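Local coordinates for protein CocE/NonD family hydrolase (PDB 3III) that is probably a serine hydrolase of the CocE/NonD type, with an alpha/beta-hydrolase fold related to X-Pro dipeptidyl-peptidases, whose natural substrate is not established, at residues 110-113 against 114-118; 536-539 against 540-544; 543-547 against 548-552. All blocks are in the same frame, centred on the assembly; numbering follows the deposited sequence.

Contact 1: 110-113 against 114-118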
ATOM      1  N   PRO A 110     -17.626   5.844 -12.567  1.00  9.41           N
ATOM      2  CA  PRO A 110     -18.683   6.827 -12.793  1.00 10.11           C
ATOM      3  C   PRO A 110     -20.123   6.288 -12.695  1.00  9.02           C
ATOM      4  O   PRO A 110     -21.035   7.070 -12.453  1.00  9.14           O
ATOM      5  CB  PRO A 110     -18.383   7.355 -14.188  1.00 10.65           C
ATOM      6  CG  PRO A 110     -17.462   6.445 -14.768  1.00 11.58           C
ATOM      7  CD  PRO A 110     -16.703   5.755 -13.714  1.00 11.35           C
ATOM      8  N   GLY A 111     -20.316   4.984 -12.854  1.00  8.97           N
ATOM      9  CA  GLY A 111     -21.617   4.371 -12.708  1.00  9.34           C
ATOM     10  C   GLY A 111     -22.091   4.382 -11.238  1.00  8.36           C
ATOM     11  O   GLY A 111     -23.287   4.169 -10.967  1.00  6.62           O
ATOM     12  N   PHE A 112     -21.159   4.621 -10.313  1.00  7.57           N
ATOM     13  CA  PHE A 112     -21.548   4.788  -8.869  1.00  8.40           C
ATOM     14  C   PHE A 112     -21.660   6.257  -8.535  1.00  7.76           C
ATOM     15  O   PHE A 112     -22.633   6.707  -7.936  1.00  7.05           O
ATOM     16  CB  PHE A 112     -20.554   4.080  -7.909  1.00  7.31           C
ATOM     17  CG  PHE A 112     -20.812   4.392  -6.439  1.00  7.88           C
ATOM     18  CD1 PHE A 112     -21.917   3.887  -5.809  1.00  6.94           C
ATOM     19  CD2 PHE A 112     -19.997   5.241  -5.723  1.00  9.16           C
ATOM     20  CE1 PHE A 112     -22.208   4.174  -4.496  1.00  9.06           C
ATOM     21  CE2 PHE A 112     -20.290   5.548  -4.401  1.00  8.07           C
ATOM     22  CZ  PHE A 112     -21.388   5.018  -3.777  1.00 10.31           C
ATOM     23  N   TRP A 113     -20.668   7.044  -8.925  1.00  8.66           N
ATOM     24  CA  TRP A 113     -20.612   8.421  -8.450  1.00  8.48           C
ATOM     25  C   TRP A 113     -21.547   9.345  -9.194  1.00  8.81           C
ATOM     26  O   TRP A 113     -22.233  10.151  -8.568  1.00  8.79           O
ATOM     27  CB  TRP A 113     -19.193   8.958  -8.472  1.00  9.08           C
ATOM     28  CG  TRP A 113     -18.331   8.280  -7.459  1.00  8.02           C
ATOM     29  CD1 TRP A 113     -17.481   7.259  -7.686  1.00  8.50           C
ATOM     30  CD2 TRP A 113     -18.285   8.533  -6.059  1.00  6.50           C
ATOM     31  NE1 TRP A 113     -16.873   6.870  -6.538  1.00  6.18           N
ATOM     32  CE2 TRP A 113     -17.357   7.634  -5.510  1.00  7.63           C
ATOM     33  CE3 TRP A 113     -18.913   9.451  -5.217  1.00  7.25           C
ATOM     34  CZ2 TRP A 113     -17.044   7.628  -4.179  1.00  8.05           C
ATOM     35  CZ3 TRP A 113     -18.619   9.436  -3.899  1.00  7.23           C
ATOM     36  CH2 TRP A 113     -17.698   8.527  -3.373  1.00  6.50           C
ATOM     37  N   VAL A 114     -21.595   9.239 -10.508  1.00  9.13           N
ATOM     38  CA  VAL A 114     -22.389  10.166 -11.288  1.00  7.96           C
ATOM     39  C   VAL A 114     -23.895  10.091 -11.005  1.00  8.98           C
ATOM     40  O   VAL A 114     -24.529  11.122 -10.913  1.00  8.33           O
ATOM     41  CB  VAL A 114     -22.033  10.173 -12.791  1.00  9.49           C
ATOM     42  CG1 VAL A 114     -22.898  11.174 -13.522  1.00  8.49           C
ATOM     43  CG2 VAL A 114     -20.575  10.580 -12.950  1.00  6.46           C
ATOM     44  N   PRO A 115     -24.475   8.915 -10.806  1.00  8.70           N
ATOM     45  CA  PRO A 115     -25.898   8.872 -10.451  1.00  8.35           C
ATOM     46  C   PRO A 115     -26.175   9.482  -9.088  1.00  8.98           C
ATOM     47  O   PRO A 115     -27.292   9.872  -8.802  1.00  8.99           O
ATOM     48  CB  PRO A 115     -26.220   7.404 -10.440  1.00  6.85           C
ATOM     49  CG  PRO A 115     -25.272   6.845 -11.426  1.00 10.03           C
ATOM     50  CD  PRO A 115     -23.993   7.579 -11.189  1.00  9.58           C
ATOM     51  N   ASN A 116     -25.157   9.581  -8.264  1.00  7.52           N
ATOM     52  CA  ASN A 116     -25.284  10.272  -6.949  1.00  8.22           C
ATOM     53  C   ASN A 116     -24.976  11.785  -7.065  1.00  8.75           C
ATOM     54  O   ASN A 116     -24.734  12.474  -6.048  1.00  9.74           O
ATOM     55  CB  ASN A 116     -24.371   9.596  -5.927  1.00  7.78           C
ATOM     56  CG  ASN A 116     -24.907   8.286  -5.431  1.00  9.18           C
ATOM     57  OD1 ASN A 116     -24.342   7.186  -5.647  1.00 11.47           O
ATOM     58  ND2 ASN A 116     -26.000   8.369  -4.783  1.00  3.96           N
ATOM     59  N   ASP A 117     -25.028  12.322  -8.292  1.00  8.62           N
ATOM     60  CA  ASP A 117     -24.822  13.749  -8.565  1.00  8.92           C
ATOM     61  C   ASP A 117     -23.463  14.238  -8.150  1.00  8.20           C
ATOM     62  O   ASP A 117     -23.327  15.319  -7.529  1.00  9.24           O
ATOM     63  CB  ASP A 117     -25.913  14.629  -7.912  1.00  8.84           C
ATOM     64  CG  ASP A 117     -27.332  14.215  -8.374  1.00 12.79           C
ATOM     65  OD1 ASP A 117     -27.523  14.319  -9.587  1.00 14.02           O
ATOM     66  OD2 ASP A 117     -28.198  13.785  -7.550  1.00 15.31           O
ATOM     67  N   TYR A 118     -22.460  13.486  -8.571  1.00  6.74           N
ATOM     68  CA  TYR A 118     -21.060  13.888  -8.578  1.00  7.03           C
ATOM     69  C   TYR A 118     -20.589  13.931 -10.042  1.00  7.58           C
ATOM     70  O   TYR A 118     -21.163  13.276 -10.932  1.00  9.95           O
ATOM     71  CB  TYR A 118     -20.151  12.898  -7.861  1.00  6.37           C
ATOM     72  CG  TYR A 118     -20.211  12.918  -6.393  1.00  7.96           C
ATOM     73  CD1 TYR A 118     -19.245  13.607  -5.640  1.00  7.21           C
ATOM     74  CD2 TYR A 118     -21.246  12.257  -5.707  1.00  3.33           C
ATOM     75  CE1 TYR A 118     -19.314  13.636  -4.267  1.00  7.62           C
ATOM     76  CE2 TYR A 118     -21.303  12.286  -4.301  1.00  8.16           C
ATOM     77  CZ  TYR A 118     -20.357  13.008  -3.605  1.00 10.18           C
ATOM     78  OH  TYR A 118     -20.403  13.023  -2.260  1.00  9.33           O
TER
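Trp113 and Tyr118 each carry CG beside the backbone N and opposite the carbonyl carbon (chi1 -68° and -75°), and this common setting on the two limbs of a tight turn brings the indole and the phenol ring together. The pair is T-shaped: the indole presents the CE3-CZ3 edge of its six-membered ring to one face of Tyr118, with centroids 5.0 Å apart and planes at 82°. The closest atoms are Trp113 CE3 and Tyr118 CD2, at 3.7 Å, so the edge lands toward the rim of the phenol ring. Phe112 CD2 lies over one face of the indole, toward its rim.

Beneath the rings, Val114 N donates to Pro110 O at 3.0 Å, a helical i to i+4 bond, while Val114 CG2 packs against Pro110 CB. Pro115 has no N-H to continue this pattern. Its ring instead lies on the preceding carbonyls, CD 3.3 Å from Pro110 O and CG 3.4 Å from Gly111 O, and Gly111 O accepts from Ser30 OG. Trp113 O takes two weak bonds, from Asn116 N at 3.0 Å and Tyr118 N at 3.3 Å. Asp117 N to Val114 O (2.9 Å) and the left-handed backbone of Asp117 turn the chain toward strand 119-124.

Tyr118 OH is bonded to Asp317 of helix 306-319, and Trp113 also packs on Val70 and Val120 of the central sheet. The contact thus divides its chemistry: backbone carbonyls, Trp113 O among them with two weak donors, close the turn, and an edge-to-face pair packs across it, consistent with helix 110-113 and the turn after it being packed into the buried interior of an alpha/beta-hydrolase domain.

Contact 2: 536-539 against 540-544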
ATOM      1  N   THR A 536      21.182 -11.026  -3.922  1.00  9.80           N
ATOM      2  CA  THR A 536      21.474 -11.155  -2.487  1.00 11.64           C
ATOM      3  C   THR A 536      22.983 -11.022  -2.239  1.00 10.52           C
ATOM      4  O   THR A 536      23.773 -11.415  -3.087  1.00 10.13           O
ATOM      5  CB  THR A 536      20.996 -12.549  -1.928  1.00 11.30           C
ATOM      6  OG1 THR A 536      21.190 -12.581  -0.527  1.00 15.33           O
ATOM      7  CG2 THR A 536      21.818 -13.684  -2.539  1.00 15.23           C
ATOM      8  N   VAL A 537      23.353 -10.503  -1.059  1.00 10.89           N
ATOM      9  CA  VAL A 537      24.755 -10.501  -0.530  1.00 10.21           C
ATOM     10  C   VAL A 537      25.121 -11.742   0.288  1.00  9.96           C
ATOM     11  O   VAL A 537      26.261 -11.893   0.722  1.00 10.31           O
ATOM     12  CB  VAL A 537      25.002  -9.287   0.427  1.00 10.92           C
ATOM     13  CG1 VAL A 537      24.863  -7.959  -0.303  1.00 10.05           C
ATOM     14  CG2 VAL A 537      24.032  -9.352   1.662  1.00  8.72           C
ATOM     15  N   ASN A 538      24.160 -12.630   0.498  1.00  9.12           N
ATOM     16  CA  ASN A 538      24.350 -13.825   1.302  1.00  8.70           C
ATOM     17  C   ASN A 538      25.351 -14.855   0.780  1.00  9.21           C
ATOM     18  O   ASN A 538      25.346 -15.248  -0.383  1.00 10.11           O
ATOM     19  CB  ASN A 538      23.011 -14.516   1.578  1.00  7.52           C
ATOM     20  CG  ASN A 538      22.186 -13.761   2.589  1.00  8.03           C
ATOM     21  OD1 ASN A 538      22.731 -12.974   3.349  1.00  5.12           O
ATOM     22  ND2 ASN A 538      20.875 -13.983   2.609  1.00  5.81           N
ATOM     23  N   LYS A 539      26.198 -15.313   1.676  1.00  9.51           N
ATOM     24  CA  LYS A 539      27.058 -16.455   1.384  1.00  9.81           C
ATOM     25  C   LYS A 539      27.292 -17.188   2.693  1.00  9.86           C
ATOM     26  O   LYS A 539      27.684 -16.579   3.694  1.00 10.72           O
ATOM     27  CB  LYS A 539      28.381 -16.001   0.758  1.00 10.50           C
ATOM     28  CG  LYS A 539      29.253 -17.150   0.234  1.00 13.39           C
ATOM     29  CD  LYS A 539      30.641 -16.655  -0.244  1.00 18.31           C
ATOM     30  CE  LYS A 539      31.680 -17.788  -0.342  1.00 20.91           C
ATOM     31  NZ  LYS A 539      31.237 -18.643  -1.448  1.00 23.73           N
ATOM     32  N   GLY A 540      27.028 -18.483   2.691  1.00  8.98           N
ATOM     33  CA  GLY A 540      27.419 -19.327   3.823  1.00  9.33           C
ATOM     34  C   GLY A 540      26.534 -19.159   5.029  1.00  8.90           C
ATOM     35  O   GLY A 540      25.366 -18.805   4.895  1.00  8.82           O
HETATM   36  N   MSE A 541      27.085 -19.449   6.205  1.00  9.02           N
HETATM   37  CA  MSE A 541      26.291 -19.528   7.418  1.00  9.65           C
HETATM   38  C   MSE A 541      25.997 -18.156   7.967  1.00  8.59           C
HETATM   39  O   MSE A 541      26.838 -17.283   7.939  1.00  7.46           O
HETATM   40  CB  MSE A 541      27.006 -20.332   8.490  1.00 11.04           C
HETATM   41  CG  MSE A 541      27.272 -21.777   8.084  1.00 14.80           C
HETATM   42 SE   MSE A 541      25.589 -22.806   7.973  1.00 30.26          SE
HETATM   43  CE  MSE A 541      26.288 -24.058   6.564  1.00 22.28           C
ATOM     44  N   HIS A 542      24.767 -17.982   8.409  1.00  8.48           N
ATOM     45  CA  HIS A 542      24.388 -16.852   9.222  1.00  9.29           C
ATOM     46  C   HIS A 542      24.324 -17.333  10.659  1.00  9.97           C
ATOM     47  O   HIS A 542      23.728 -18.370  10.929  1.00 11.07           O
ATOM     48  CB  HIS A 542      23.037 -16.286   8.827  1.00  8.91           C
ATOM     49  CG  HIS A 542      23.048 -15.481   7.560  1.00  7.46           C
ATOM     50  ND1 HIS A 542      21.943 -14.787   7.116  1.00  6.12           N
ATOM     51  CD2 HIS A 542      24.035 -15.244   6.663  1.00  6.34           C
ATOM     52  CE1 HIS A 542      22.260 -14.143   6.000  1.00  6.88           C
ATOM     53  NE2 HIS A 542      23.528 -14.390   5.716  1.00  6.71           N
HETATM   54  N   MSE A 543      24.897 -16.535  11.557  0.50 10.44           N
HETATM   55  CA  MSE A 543      24.833 -16.748  13.008  0.50 11.70           C
HETATM   56  C   MSE A 543      23.843 -15.822  13.661  0.50 10.04           C
HETATM   57  O   MSE A 543      23.833 -14.653  13.338  0.50  9.61           O
HETATM   58  CB  MSE A 543      26.167 -16.386  13.618  0.50 12.56           C
HETATM   59  CG  MSE A 543      27.274 -17.016  12.887  0.50 20.22           C
HETATM   60 SE   MSE A 543      27.393 -18.764  13.575  0.50 37.66          SE
HETATM   61  CE  MSE A 543      28.804 -18.378  14.900  0.50 28.62           C
ATOM     62  N   ILE A 544      23.074 -16.333  14.621  1.00  9.21           N
ATOM     63  CA  ILE A 544      22.107 -15.529  15.393  1.00  9.37           C
ATOM     64  C   ILE A 544      22.354 -15.771  16.906  1.00 10.01           C
ATOM     65  O   ILE A 544      22.315 -16.897  17.387  1.00  9.98           O
ATOM     66  CB  ILE A 544      20.627 -15.920  15.058  1.00  9.71           C
ATOM     67  CG1 ILE A 544      20.323 -15.786  13.567  1.00 11.21           C
ATOM     68  CG2 ILE A 544      19.625 -15.062  15.832  1.00  7.45           C
ATOM     69  CD1 ILE A 544      20.639 -14.453  12.997  1.00  9.58           C
TER
HETATM   70  O   HOH W   1      25.906 -13.487   4.350  1.00  7.70           O
HETATM   71  O   HOH W   2      29.276 -17.061   6.748  1.00 32.26           O
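Asn538 brings the oxygen of its amide up to the edge of the His542 imidazole, where OD1 lies in the ring plane, 2.9 Å from His542 NE2 and equally 2.9 Å from His542 CE1. The amide plane is turned almost perpendicular to the ring, 79° apart. Both side chains hold CG beside the backbone N (chi1 -74° for Asn538, -75° for His542), which turns the two ends toward each other across the bend. OD1 accepts from Asp424 N, while the other ring nitrogen, His542 ND1, is bonded to Tyr384 OH on strand 380-385.

Water stitches the same bend. Water 1, at the imidazole edge, is 2.9 Å from His542 NE2 and accepts from Lys539 N at 3.3 Å; water 2 donates to Met541 O at 2.7 Å and weakly to Lys539 O. Gly540, at positive phi, lies in the bend. Before it, Thr536 OG1 accepts from Asn538 N at 3.1 Å, an ST turn just before the amide projects. With both imidazole nitrogens among polar partners, ring rotation is probably restrained where the loop enters strand 541-546.

Contact 3: 543-547 against 548-552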
HETATM    1  N   MSE A 543      24.897 -16.535  11.557  0.50 10.44           N
HETATM    2  CA  MSE A 543      24.833 -16.748  13.008  0.50 11.70           C
HETATM    3  C   MSE A 543      23.843 -15.822  13.661  0.50 10.04           C
HETATM    4  O   MSE A 543      23.833 -14.653  13.338  0.50  9.61           O
HETATM    5  CB  MSE A 543      26.167 -16.386  13.618  0.50 12.56           C
HETATM    6  CG  MSE A 543      27.274 -17.016  12.887  0.50 20.22           C
HETATM    7 SE   MSE A 543      27.393 -18.764  13.575  0.50 37.66          SE
HETATM    8  CE  MSE A 543      28.804 -18.378  14.900  0.50 28.62           C
ATOM      9  N   ILE A 544      23.074 -16.333  14.621  1.00  9.21           N
ATOM     10  CA  ILE A 544      22.107 -15.529  15.393  1.00  9.37           C
ATOM     11  C   ILE A 544      22.354 -15.771  16.906  1.00 10.01           C
ATOM     12  O   ILE A 544      22.315 -16.897  17.387  1.00  9.98           O
ATOM     13  CB  ILE A 544      20.627 -15.920  15.058  1.00  9.71           C
ATOM     14  CG1 ILE A 544      20.323 -15.786  13.567  1.00 11.21           C
ATOM     15  CG2 ILE A 544      19.625 -15.062  15.832  1.00  7.45           C
ATOM     16  CD1 ILE A 544      20.639 -14.453  12.997  1.00  9.58           C
ATOM     17  N   TYR A 545      22.661 -14.710  17.635  1.00  9.32           N
ATOM     18  CA  TYR A 545      23.059 -14.826  19.023  1.00  7.67           C
ATOM     19  C   TYR A 545      21.920 -14.425  19.943  1.00  8.07           C
ATOM     20  O   TYR A 545      21.237 -13.441  19.708  1.00  7.44           O
ATOM     21  CB  TYR A 545      24.273 -13.937  19.289  1.00  8.24           C
ATOM     22  CG  TYR A 545      25.451 -14.269  18.451  1.00  4.87           C
ATOM     23  CD1 TYR A 545      26.485 -15.047  18.946  1.00  8.19           C
ATOM     24  CD2 TYR A 545      25.554 -13.785  17.171  1.00  7.13           C
ATOM     25  CE1 TYR A 545      27.602 -15.362  18.175  1.00  7.63           C
ATOM     26  CE2 TYR A 545      26.655 -14.089  16.384  1.00  8.05           C
ATOM     27  CZ  TYR A 545      27.657 -14.863  16.885  1.00  6.39           C
ATOM     28  OH  TYR A 545      28.735 -15.122  16.087  1.00  4.21           O
ATOM     29  N   THR A 546      21.711 -15.214  20.988  1.00  8.14           N
ATOM     30  CA  THR A 546      20.680 -14.926  21.966  1.00  8.28           C
ATOM     31  C   THR A 546      21.240 -15.118  23.362  1.00  9.04           C
ATOM     32  O   THR A 546      22.199 -15.908  23.567  1.00  9.21           O
ATOM     33  CB  THR A 546      19.515 -15.869  21.786  1.00  9.39           C
ATOM     34  OG1 THR A 546      19.939 -17.212  22.053  1.00  7.79           O
ATOM     35  CG2 THR A 546      18.925 -15.752  20.351  1.00  7.99           C
ATOM     36  N   GLY A 547      20.658 -14.400  24.321  1.00  8.72           N
ATOM     37  CA  GLY A 547      21.015 -14.587  25.732  1.00  9.54           C
ATOM     38  C   GLY A 547      22.162 -13.712  26.184  1.00 10.01           C
ATOM     39  O   GLY A 547      22.994 -13.279  25.381  1.00  9.93           O
ATOM     40  N   GLY A 548      22.232 -13.479  27.496  1.00 10.81           N
ATOM     41  CA  GLY A 548      23.326 -12.655  28.073  1.00 10.29           C
ATOM     42  C   GLY A 548      23.250 -11.244  27.498  1.00 10.64           C
ATOM     43  O   GLY A 548      22.173 -10.696  27.396  1.00 10.44           O
ATOM     44  N   LYS A 549      24.372 -10.683  27.055  1.00 10.47           N
ATOM     45  CA  LYS A 549      24.357  -9.373  26.382  1.00 10.56           C
ATOM     46  C   LYS A 549      23.617  -9.367  25.051  1.00 10.06           C
ATOM     47  O   LYS A 549      23.276  -8.302  24.539  1.00  9.22           O
ATOM     48  CB  LYS A 549      25.782  -8.848  26.156  1.00 10.79           C
ATOM     49  CG  LYS A 549      26.651  -9.673  25.180  1.00 14.16           C
ATOM     50  CD  LYS A 549      28.066  -9.027  24.966  1.00 18.33           C
ATOM     51  CE  LYS A 549      29.213 -10.003  25.284  1.00 20.02           C
ATOM     52  NZ  LYS A 549      30.525  -9.351  25.712  1.00 20.57           N
ATOM     53  N   TYR A 550      23.362 -10.544  24.475  1.00  9.19           N
ATOM     54  CA  TYR A 550      22.726 -10.606  23.152  1.00  8.80           C
ATOM     55  C   TYR A 550      21.211 -10.664  23.329  1.00  9.08           C
ATOM     56  O   TYR A 550      20.628 -11.711  23.133  1.00  6.81           O
ATOM     57  CB  TYR A 550      23.224 -11.841  22.372  1.00  9.03           C
ATOM     58  CG  TYR A 550      24.701 -11.836  22.198  1.00  6.93           C
ATOM     59  CD1 TYR A 550      25.334 -10.753  21.609  1.00  8.43           C
ATOM     60  CD2 TYR A 550      25.489 -12.890  22.648  1.00  9.28           C
ATOM     61  CE1 TYR A 550      26.710 -10.717  21.453  1.00  8.39           C
ATOM     62  CE2 TYR A 550      26.870 -12.860  22.509  1.00  8.45           C
ATOM     63  CZ  TYR A 550      27.460 -11.747  21.890  1.00  9.38           C
ATOM     64  OH  TYR A 550      28.811 -11.628  21.711  1.00 11.88           O
ATOM     65  N   ASP A 551      20.606  -9.536  23.680  1.00  9.39           N
ATOM     66  CA  ASP A 551      19.173  -9.475  24.050  1.00 10.57           C
ATOM     67  C   ASP A 551      18.259  -9.472  22.834  1.00 10.20           C
ATOM     68  O   ASP A 551      17.410  -8.608  22.657  1.00 12.31           O
ATOM     69  CB  ASP A 551      18.895  -8.272  24.964  1.00 10.74           C
ATOM     70  CG  ASP A 551      19.140  -6.920  24.277  1.00 12.94           C
ATOM     71  OD1 ASP A 551      19.817  -6.839  23.222  1.00 12.57           O
ATOM     72  OD2 ASP A 551      18.615  -5.924  24.800  1.00 16.70           O
ATOM     73  N   SER A 552      18.424 -10.479  21.997  1.00  9.57           N
ATOM     74  CA  SER A 552      17.547 -10.699  20.872  1.00  7.90           C
ATOM     75  C   SER A 552      16.130 -10.884  21.410  1.00  7.24           C
ATOM     76  O   SER A 552      15.907 -11.651  22.325  1.00  6.90           O
ATOM     77  CB  SER A 552      18.010 -11.938  20.112  1.00  7.69           C
ATOM     78  OG  SER A 552      19.284 -11.672  19.581  1.00  9.68           O
TER
HETATM   79  O   HOH W   3      17.571 -13.407  23.816  1.00  4.86           O
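Ser552 OG donates to Tyr545 O at 2.6 Å, arriving almost in line with the C=O bond, and is itself bonded to Trp414 N of strand 408-417. Two backbones therefore meet on one hydroxyl. The torsion chi1 of -65° puts OG beside its own backbone N and directs it back to the strand, while Ser552 CB rests 3.9 Å from Thr546 CG2.

Between these residues the chain reverses in a type II' beta turn from Gly547 to Tyr550, closed by Tyr550 N to Gly547 O at 2.9 Å with the donor well above the carbonyl plane. Gly548 occupies the first central position with the positive phi that this turn requires there. Inverse gamma turns centred on Tyr550 and Asp551 follow, the second closed by Ser552 N to Tyr550 O at 2.8 Å. Water 3 spans the mouth of the loop, accepting from Gly547 N at 3.3 Å and donating to Ser552 O at 2.8 Å.

Tyr545 and Tyr550 lie side by side and point the same way, their ring planes oblique at 45°. The firmer touch is a CH-pi contact: Tyr545 CB sits over one face of the Tyr550 ring, 3.6 Å from its CG. Lys549 CG lies over the centre of the opposite face, so the ring is sandwiched between aliphatic carbons. Beyond the pair, Tyr545 OH is bonded to Ser416, and Trp414 meets Tyr550 edge-to-face. Several backbone groups are thus met by serine, water and turn bonds, while aromatic and aliphatic surfaces hold strand 541-546 to the loop leading into 553-559.

How the contacts relate
Contact 1 lies in the S15-family region and contacts 2 and 3 in the C-terminal non-catalytic region, on opposite sides of the chain's centre; the centres of contacts 1 and 2 are about 55 Å apart. Contact 1 is mostly buried, and its side-chain packing is aromatic and apolar. Contacts 2 and 3 are only partly buried and work at the two ends of strand 541-546, sharing Met543 and Ile544, with centres about 17 Å apart. Both use water and glycine at positive phi, but the strand's entry brings an amide oxygen to an imidazole edge, whereas its exit combines a serine bond with tyrosine packing.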